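Side-chain contacts in cupin 2 conserved barrel domain protein (Leptotrichia buccalis, PDB 3RNS), which is of unknown function but folds as a bicupin, two small beta-barrel domains carried on a single chain: residues I95-R98 with D99-L103; V202-A205 with N206-H209. All blocks are in the same frame, centred on the assembly; numbering follows the deposited sequence.

Contact 1 of 2, residues I95-R98 with D99-L103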
ATOM      1  N   ILE A  95      15.251   9.620  -2.513  1.00 45.72           N
ATOM      2  CA  ILE A  95      15.149   8.430  -1.631  1.00 45.12           C
ATOM      3  C   ILE A  95      16.381   7.533  -1.812  1.00 44.07           C
ATOM      4  O   ILE A  95      16.650   7.074  -2.941  1.00 44.81           O
ATOM      5  CB  ILE A  95      13.920   7.593  -1.936  1.00 44.62           C
ATOM      6  CG1 ILE A  95      12.647   8.465  -1.882  1.00 48.16           C
ATOM      7  CG2 ILE A  95      13.785   6.424  -0.954  1.00 43.21           C
ATOM      8  CD1 ILE A  95      11.335   7.669  -2.104  1.00 47.84           C
ATOM      9  N   GLU A  96      17.120   7.313  -0.722  1.00 42.10           N
ATOM     10  CA  GLU A  96      18.331   6.500  -0.727  1.00 41.93           C
ATOM     11  C   GLU A  96      18.090   5.199   0.014  1.00 39.52           C
ATOM     12  O   GLU A  96      17.544   5.162   1.113  1.00 38.52           O
ATOM     13  CB  GLU A  96      19.512   7.245  -0.087  1.00 43.40           C
ATOM     14  CG  GLU A  96      19.905   8.519  -0.795  1.00 48.31           C
ATOM     15  CD  GLU A  96      21.219   9.181  -0.244  1.00 54.31           C
ATOM     16  OE1 GLU A  96      21.666  10.205  -0.812  1.00 56.68           O
ATOM     17  OE2 GLU A  96      21.793   8.677   0.744  1.00 57.41           O
ATOM     18  N   ALA A  97      18.501   4.116  -0.602  1.00 38.38           N
ATOM     19  CA  ALA A  97      18.431   2.806   0.023  1.00 38.21           C
ATOM     20  C   ALA A  97      19.704   2.520   0.851  1.00 40.46           C
ATOM     21  O   ALA A  97      20.800   2.549   0.310  1.00 40.79           O
ATOM     22  CB  ALA A  97      18.255   1.735  -1.075  1.00 34.89           C
ATOM     23  N   ARG A  98      19.542   2.194   2.139  1.00 42.56           N
ATOM     24  CA  ARG A  98      20.651   1.793   3.014  1.00 44.70           C
ATOM     25  C   ARG A  98      20.914   0.299   2.924  1.00 44.83           C
ATOM     26  O   ARG A  98      21.977  -0.163   3.245  1.00 46.36           O
ATOM     27  CB  ARG A  98      20.341   2.162   4.470  1.00 45.42           C
ATOM     28  CG  ARG A  98      20.273   3.659   4.666  1.00 50.74           C
ATOM     29  CD  ARG A  98      21.673   4.297   4.655  1.00 57.52           C
ATOM     30  NE  ARG A  98      21.704   5.440   3.743  1.00 61.09           N
ATOM     31  CZ  ARG A  98      22.250   5.459   2.541  1.00 62.66           C
ATOM     32  NH1 ARG A  98      22.891   4.411   2.049  1.00 64.95           N
ATOM     33  NH2 ARG A  98      22.166   6.565   1.828  1.00 65.93           N
ATOM     34  N   ASP A  99      19.908  -0.441   2.493  1.00 44.46           N
ATOM     35  CA  ASP A  99      19.986  -1.864   2.185  1.00 44.96           C
ATOM     36  C   ASP A  99      18.964  -2.073   1.024  1.00 43.08           C
ATOM     37  O   ASP A  99      18.716  -1.127   0.254  1.00 43.63           O
ATOM     38  CB  ASP A  99      19.623  -2.663   3.432  1.00 45.77           C
ATOM     39  CG  ASP A  99      18.291  -2.250   4.005  1.00 48.77           C
ATOM     40  OD1 ASP A  99      17.435  -1.731   3.222  1.00 51.40           O
ATOM     41  OD2 ASP A  99      18.100  -2.435   5.235  1.00 54.55           O
ATOM     42  N   ASN A 100      18.363  -3.252   0.874  1.00 40.96           N
ATOM     43  CA  ASN A 100      17.390  -3.436  -0.230  1.00 39.03           C
ATOM     44  C   ASN A 100      16.018  -2.866   0.158  1.00 35.82           C
ATOM     45  O   ASN A 100      15.258  -3.499   0.854  1.00 35.77           O
ATOM     46  CB  ASN A 100      17.288  -4.903  -0.582  1.00 39.89           C
ATOM     47  CG  ASN A 100      16.380  -5.175  -1.820  1.00 40.78           C
ATOM     48  OD1 ASN A 100      16.017  -6.327  -2.020  1.00 45.64           O
ATOM     49  ND2 ASN A 100      16.037  -4.144  -2.645  1.00 39.36           N
ATOM     50  N   LEU A 101      15.753  -1.641  -0.274  1.00 34.06           N
ATOM     51  CA  LEU A 101      14.576  -0.886   0.104  1.00 32.42           C
ATOM     52  C   LEU A 101      13.479  -1.137  -0.905  1.00 31.11           C
ATOM     53  O   LEU A 101      13.699  -1.003  -2.102  1.00 29.61           O
ATOM     54  CB  LEU A 101      14.916   0.588   0.135  1.00 32.54           C
ATOM     55  CG  LEU A 101      13.764   1.481   0.534  1.00 32.97           C
ATOM     56  CD1 LEU A 101      13.284   1.179   1.998  1.00 25.62           C
ATOM     57  CD2 LEU A 101      14.196   2.915   0.319  1.00 30.78           C
ATOM     58  N   LYS A 102      12.309  -1.543  -0.422  1.00 29.15           N
ATOM     59  CA  LYS A 102      11.187  -1.770  -1.311  1.00 28.00           C
ATOM     60  C   LYS A 102      10.024  -0.904  -0.874  1.00 28.52           C
ATOM     61  O   LYS A 102       9.719  -0.783   0.330  1.00 29.59           O
ATOM     62  CB  LYS A 102      10.795  -3.249  -1.345  1.00 27.09           C
ATOM     63  CG  LYS A 102      11.940  -4.147  -1.892  1.00 28.14           C
ATOM     64  CD  LYS A 102      11.514  -5.564  -2.018  1.00 28.21           C
ATOM     65  CE  LYS A 102      12.676  -6.470  -2.475  1.00 29.35           C
ATOM     66  NZ  LYS A 102      12.160  -7.870  -2.574  1.00 27.01           N
ATOM     67  N   LEU A 103       9.341  -0.319  -1.842  1.00 27.39           N
ATOM     68  CA  LEU A 103       8.341   0.710  -1.550  1.00 27.25           C
ATOM     69  C   LEU A 103       7.155   0.516  -2.433  1.00 27.66           C
ATOM     70  O   LEU A 103       7.318   0.184  -3.642  1.00 28.57           O
ATOM     71  CB  LEU A 103       8.932   2.074  -1.843  1.00 28.84           C
ATOM     72  CG  LEU A 103      10.144   2.594  -1.064  1.00 30.27           C
ATOM     73  CD1 LEU A 103      10.635   3.861  -1.687  1.00 31.14           C
ATOM     74  CD2 LEU A 103       9.810   2.787   0.428  1.00 30.55           C
TER
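I95, A97, L101 and L103 pack together where the chain leaves one sheet of the N-terminal cupin barrel and enters the other: strand 93-97 belongs to the four-stranded sheet, strand 101-108 to the six-stranded one. The short strand segments run at 136° to each other, 8.1 Å apart at their closest approach, too far for backbone pairing, so apolar side chains fill the wedge between them. At its narrow end, next to the turn, A97 CB lies 3.7 Å from L101 CB; a methyl fits here because the two backbones are still close. Further in, the two strand segments diverge and branched side chains take over. The L101 side chain meets that of I95 at about a right angle, and L101 CD2 touches I95 CG2 at 3.8 Å; with CG anti to the backbone N (chi1 -179°), the leucine directs its branches toward I95, CD2 being the methyl that arrives. I95 and L103 approach tip to tip, their CD1 atoms 3.9 Å apart. The isoleucine divides its two branches between these partners: CG2 serves L101 and lies 4.1 Å from L103 CD1, while CG1, anti to the carbonyl carbon (chi1 -54°), extends CD1 toward L103. I70 of strand 67-72 and Y61 of strand 59-65 touch I95, and C63 touches L101.

E96, between I95 and A97, points away from the second strand; R98, already in the turn, sends only the end of its chain to that side. Bent at chi2 and chi3, R98 folds back so that NH2 forms a salt bridge with E96 OE2, while NH1 pairs with D47, which probably steadies it. D99 OD1 accepts a hydrogen bond from the backbone N of N67, and A97 CB rests 3.2 Å from D99 O.

Contact 2 of 2, residues V202-A205 with N206-H209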
ATOM      1  N   VAL A 202      -5.782  -7.298  -5.332  1.00 31.21           N
ATOM      2  CA  VAL A 202      -6.627  -6.295  -5.955  1.00 32.03           C
ATOM      3  C   VAL A 202      -8.085  -6.745  -5.937  1.00 33.58           C
ATOM      4  O   VAL A 202      -8.405  -7.863  -6.344  1.00 34.70           O
ATOM      5  CB  VAL A 202      -6.179  -5.973  -7.412  1.00 33.83           C
ATOM      6  CG1 VAL A 202      -7.165  -4.981  -8.092  1.00 31.18           C
ATOM      7  CG2 VAL A 202      -4.787  -5.385  -7.386  1.00 32.33           C
ATOM      8  N   LEU A 203      -8.967  -5.867  -5.462  1.00 33.21           N
ATOM      9  CA  LEU A 203     -10.395  -6.085  -5.484  1.00 34.19           C
ATOM     10  C   LEU A 203     -10.870  -5.162  -6.574  1.00 35.07           C
ATOM     11  O   LEU A 203     -10.858  -3.938  -6.383  1.00 35.83           O
ATOM     12  CB  LEU A 203     -11.049  -5.737  -4.127  1.00 33.06           C
ATOM     13  CG  LEU A 203     -10.318  -6.171  -2.847  1.00 32.73           C
ATOM     14  CD1 LEU A 203     -11.046  -5.645  -1.570  1.00 30.87           C
ATOM     15  CD2 LEU A 203     -10.210  -7.673  -2.851  1.00 31.17           C
ATOM     16  N   PRO A 204     -11.302  -5.725  -7.710  1.00 35.83           N
ATOM     17  CA  PRO A 204     -11.639  -4.911  -8.880  1.00 37.60           C
ATOM     18  C   PRO A 204     -12.925  -4.089  -8.794  1.00 38.30           C
ATOM     19  O   PRO A 204     -13.892  -4.458  -8.099  1.00 38.38           O
ATOM     20  CB  PRO A 204     -11.728  -5.932 -10.007  1.00 38.59           C
ATOM     21  CG  PRO A 204     -12.163  -7.182  -9.313  1.00 39.69           C
ATOM     22  CD  PRO A 204     -11.534  -7.153  -7.950  1.00 36.24           C
ATOM     23  N   ALA A 205     -12.922  -3.004  -9.564  1.00 39.58           N
ATOM     24  CA  ALA A 205     -13.977  -1.993  -9.568  1.00 41.93           C
ATOM     25  C   ALA A 205     -15.296  -2.632  -9.915  1.00 44.09           C
ATOM     26  O   ALA A 205     -15.341  -3.508 -10.753  1.00 45.47           O
ATOM     27  CB  ALA A 205     -13.664  -0.857 -10.610  1.00 42.14           C
ATOM     28  N   ASN A 206     -16.359  -2.184  -9.261  1.00 45.65           N
ATOM     29  CA  ASN A 206     -17.732  -2.520  -9.657  1.00 49.17           C
ATOM     30  C   ASN A 206     -18.115  -3.999  -9.546  1.00 48.54           C
ATOM     31  O   ASN A 206     -19.135  -4.432 -10.122  1.00 50.57           O
ATOM     32  CB  ASN A 206     -18.019  -1.995 -11.084  1.00 52.04           C
ATOM     33  CG  ASN A 206     -17.694  -0.512 -11.230  1.00 55.01           C
ATOM     34  OD1 ASN A 206     -18.029   0.297 -10.352  1.00 60.79           O
ATOM     35  ND2 ASN A 206     -17.040  -0.151 -12.326  1.00 58.19           N
ATOM     36  N   ILE A 207     -17.328  -4.749  -8.773  1.00 45.10           N
ATOM     37  CA  ILE A 207     -17.561  -6.160  -8.549  1.00 44.84           C
ATOM     38  C   ILE A 207     -17.690  -6.389  -7.044  1.00 42.42           C
ATOM     39  O   ILE A 207     -16.871  -5.917  -6.282  1.00 41.38           O
ATOM     40  CB  ILE A 207     -16.414  -7.023  -9.077  1.00 44.28           C
ATOM     41  CG1 ILE A 207     -16.247  -6.871 -10.588  1.00 48.16           C
ATOM     42  CG2 ILE A 207     -16.679  -8.504  -8.742  1.00 45.13           C
ATOM     43  CD1 ILE A 207     -17.276  -7.591 -11.376  1.00 50.27           C
ATOM     44  N   PRO A 208     -18.707  -7.123  -6.608  1.00 42.59           N
ATOM     45  CA  PRO A 208     -18.822  -7.130  -5.160  1.00 41.18           C
ATOM     46  C   PRO A 208     -17.639  -7.818  -4.481  1.00 38.92           C
ATOM     47  O   PRO A 208     -17.074  -8.783  -5.035  1.00 39.61           O
ATOM     48  CB  PRO A 208     -20.134  -7.887  -4.900  1.00 42.45           C
ATOM     49  CG  PRO A 208     -20.790  -8.102  -6.265  1.00 45.61           C
ATOM     50  CD  PRO A 208     -19.671  -8.026  -7.258  1.00 44.14           C
ATOM     51  N   HIS A 209     -17.250  -7.315  -3.311  1.00 36.49           N
ATOM     52  CA  HIS A 209     -16.229  -7.982  -2.480  1.00 35.06           C
ATOM     53  C   HIS A 209     -16.651  -7.916  -1.002  1.00 34.38           C
ATOM     54  O   HIS A 209     -17.542  -7.130  -0.607  1.00 34.95           O
ATOM     55  CB  HIS A 209     -14.816  -7.378  -2.701  1.00 32.81           C
ATOM     56  CG  HIS A 209     -14.753  -5.902  -2.465  1.00 36.83           C
ATOM     57  ND1 HIS A 209     -14.593  -4.989  -3.486  1.00 41.68           N
ATOM     58  CD2 HIS A 209     -14.863  -5.174  -1.327  1.00 40.21           C
ATOM     59  CE1 HIS A 209     -14.587  -3.765  -2.984  1.00 42.37           C
ATOM     60  NE2 HIS A 209     -14.753  -3.850  -1.677  1.00 42.88           N
TER
HETATM   61  O   HOH W   1     -14.118  -6.257  -5.922  1.00 37.29           O
HETATM   62  O   HOH W   2     -15.892  -3.379  -6.043  1.00 44.14           O
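The backbone leaves strand 199-203 at L203, reverses through a type II beta turn from P204 to I207 and brings H209 back beside L203, their CA atoms 6.8 Å apart. Proline and alanine suit the turn's extended start, and N206 takes the left-handed position (phi 65°). Two waters, each within hydrogen-bonding reach of P204 O and I207 O, link the arms, with more acceptors around them than protons to serve all at once.

The turn, joining the two sheets of the C-terminal cupin barrel, fits the second cupin motif, G(X)5PXG(X)2H: P204 is its proline, H209 its histidine, and N206 fills its glycine position, asparagine tolerating positive phi. L203 and H209 face each other between the two arms, L203 CD1 over the H209 ring in a CH-pi contact, 3.9 Å from its centroid and 12° off the normal. With CG between the backbone N and carbonyl carbon (chi1 56°), H209 presents ND1 to water 1 at the ring edge, in plane, at 2.8 Å. An alanine in place of H209 would probably leave L203 CD1 without its aromatic face and water 1 without its side-chain partner. H169 packs edge-to-face with H209, which probably matches a histidine that binds metal in metal-dependent cupins.

In the fold
Near the N terminus, strand 13-14 lies against strand 199-203 of the second barrel; the first barrel is built from strand 26-33 on. There contact 1 closes the turn between strands 93-97 and 101-108, joining the four- and six-stranded sheets. After the unmodelled residues 111-126, strand 129-130 returns to the first barrel beside 83-87, and the main run of the second begins at 142-150. Contact 2 closes its turn from strand 199-203 to strand 209-212, passing from the six-stranded to the four-stranded sheet. The contacts lie in series, neither nested nor crossed, their centres about 32 Å apart. Each turn joins the sheets of one barrel, while strands 13-14 and 129-130 each edge the other half's sheet.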